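Side-chain contact in ATP phosphoribosyltransferase regulatory subunit (Bacillus halodurans, PDB 3OD1), which is probably required for the first step of histidine biosynthesis and may allow histidine to feedback-regulate ATP phosphoribosyltransferase activity: residues Y53-T56 with V57-S61. Numbering follows the deposited sequence.
Sequences YYET and VGVVS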
loop_
_atom_site.group_PDB
_atom_site.type_symbol
_atom_site.label_atom_id
_atom_site.label_comp_id
_atom_site.label_asym_id
_atom_site.label_seq_id
_atom_site.Cartn_x
_atom_site.Cartn_y
_atom_site.Cartn_z
ATOM N N TYR B 53 -1.764 8.493 -17.087
ATOM C CA TYR B 53 -1.445 9.529 -18.067
ATOM C C TYR B 53 -1.890 10.892 -17.578
ATOM O O TYR B 53 -2.974 11.040 -17.018
ATOM C CB TYR B 53 -2.132 9.257 -19.406
ATOM C CG TYR B 53 -1.460 8.198 -20.229
ATOM C CD1 TYR B 53 -0.186 8.390 -20.746
ATOM C CD2 TYR B 53 -2.107 6.992 -20.497
ATOM C CE1 TYR B 53 0.427 7.395 -21.511
ATOM C CE2 TYR B 53 -1.514 6.010 -21.253
ATOM C CZ TYR B 53 -0.250 6.212 -21.757
ATOM O OH TYR B 53 0.321 5.215 -22.511
ATOM N N TYR B 54 -1.053 11.896 -17.798
ATOM C CA TYR B 54 -1.417 13.263 -17.451
ATOM C C TYR B 54 -2.601 13.776 -18.276
ATOM O O TYR B 54 -3.544 14.365 -17.736
ATOM C CB TYR B 54 -0.217 14.182 -17.653
ATOM C CG TYR B 54 -0.563 15.646 -17.648
ATOM C CD1 TYR B 54 -1.037 16.267 -16.501
ATOM C CD2 TYR B 54 -0.400 16.418 -18.788
ATOM C CE1 TYR B 54 -1.342 17.615 -16.494
ATOM C CE2 TYR B 54 -0.703 17.763 -18.792
ATOM C CZ TYR B 54 -1.177 18.355 -17.648
ATOM O OH TYR B 54 -1.477 19.695 -17.654
ATOM N N GLU B 55 -2.546 13.547 -19.585
ATOM C CA GLU B 55 -3.514 14.151 -20.499
ATOM C C GLU B 55 -4.930 13.620 -20.300
ATOM O O GLU B 55 -5.889 14.262 -20.694
ATOM C CB GLU B 55 -3.073 13.974 -21.956
ATOM C CG GLU B 55 -1.848 14.795 -22.334
ATOM C CD GLU B 55 -2.056 16.301 -22.169
ATOM O OE1 GLU B 55 -3.217 16.742 -21.991
ATOM O OE2 GLU B 55 -1.052 17.045 -22.219
ATOM N N THR B 56 -5.055 12.451 -19.683
ATOM C CA THR B 56 -6.368 11.873 -19.420
ATOM C C THR B 56 -6.781 12.022 -17.951
ATOM O O THR B 56 -7.504 12.948 -17.592
ATOM C CB THR B 56 -6.424 10.393 -19.854
ATOM O OG1 THR B 56 -5.428 9.638 -19.147
ATOM C CG2 THR B 56 -6.174 10.274 -21.365
ATOM N N VAL B 57 -6.306 11.114 -17.103
ATOM C CA VAL B 57 -6.630 11.142 -15.681
ATOM C C VAL B 57 -6.070 12.386 -14.990
ATOM O O VAL B 57 -6.754 13.030 -14.189
ATOM C CB VAL B 57 -6.103 9.864 -14.988
ATOM C CG1 VAL B 57 -6.214 9.976 -13.475
ATOM C CG2 VAL B 57 -6.837 8.638 -15.528
ATOM N N GLY B 58 -4.827 12.739 -15.298
ATOM C CA GLY B 58 -4.219 13.894 -14.653
ATOM C C GLY B 58 -5.106 15.124 -14.742
ATOM O O GLY B 58 -5.423 15.751 -13.730
ATOM N N VAL B 59 -5.531 15.462 -15.956
ATOM C CA VAL B 59 -6.319 16.673 -16.173
ATOM C C VAL B 59 -7.724 16.657 -15.558
ATOM O O VAL B 59 -8.207 17.690 -15.100
ATOM C CB VAL B 59 -6.424 17.038 -17.678
ATOM C CG1 VAL B 59 -5.051 17.418 -18.241
ATOM C CG2 VAL B 59 -7.026 15.886 -18.465
ATOM N N VAL B 60 -8.392 15.508 -15.541
ATOM C CA VAL B 60 -9.771 15.490 -15.036
ATOM C C VAL B 60 -9.828 15.321 -13.521
ATOM O O VAL B 60 -10.902 15.319 -12.924
ATOM C CB VAL B 60 -10.638 14.420 -15.734
ATOM C CG1 VAL B 60 -10.706 14.704 -17.222
ATOM C CG2 VAL B 60 -10.082 13.021 -15.472
ATOM N N SER B 61 -8.663 15.178 -12.903
ATOM C CA SER B 61 -8.566 15.113 -11.447
ATOM C C SER B 61 -9.023 16.420 -10.800
ATOM O O SER B 61 -8.902 17.498 -11.399
ATOM C CB SER B 61 -7.120 14.820 -11.033
ATOM O OG SER B 61 -6.961 14.957 -9.635
#
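Y53 and Y54 are joined to G58 and V59 by backbone bonds that span five residues each, the spacing of a pi-type turn. The amide N of G58 donates to O of Y53 over 3.0 Å, nearly straight at 168° and in the carbonyl plane. One residue on, N of V59 reaches O of Y54 at 2.9 Å; it comes in almost along the C=O axis, yet the N-H is bent to 135°. The coil then tightens, since N of V60 makes a weak bond to O of T56. Y53 is the N-cap of this short helix, 54-60, which follows directly on strand 51-53, an outer strand of a three-stranded antiparallel sheet in the histidyl-tRNA synthetase-like part of the chain. It illustrates how a wide turn can open a helix straight from a strand.

Among the side chains, V59 sets CG1 over one face of the Y54 ring in a CH-pi contact, 4.2 Å from the centroid and shifted toward the rim. With CG anti to the backbone N (chi1 166°), the tyrosine ring lies beside its own carbonyl carbon, where V59 passes, and the two side chains cross at about a right angle. OH of Y54 is hydrogen-bonded to D65, and the ring packs on T78 and V80 of the neighbouring strand. The other methyl of V59, CG2, rests tightly against two carbonyl oxygens lying to one side of it, 3.0 Å from O of E55 and 3.1 Å from O of T56. V60 turns CG2 to that same T56 oxygen at 3.3 Å and packs against M9 of the second subunit.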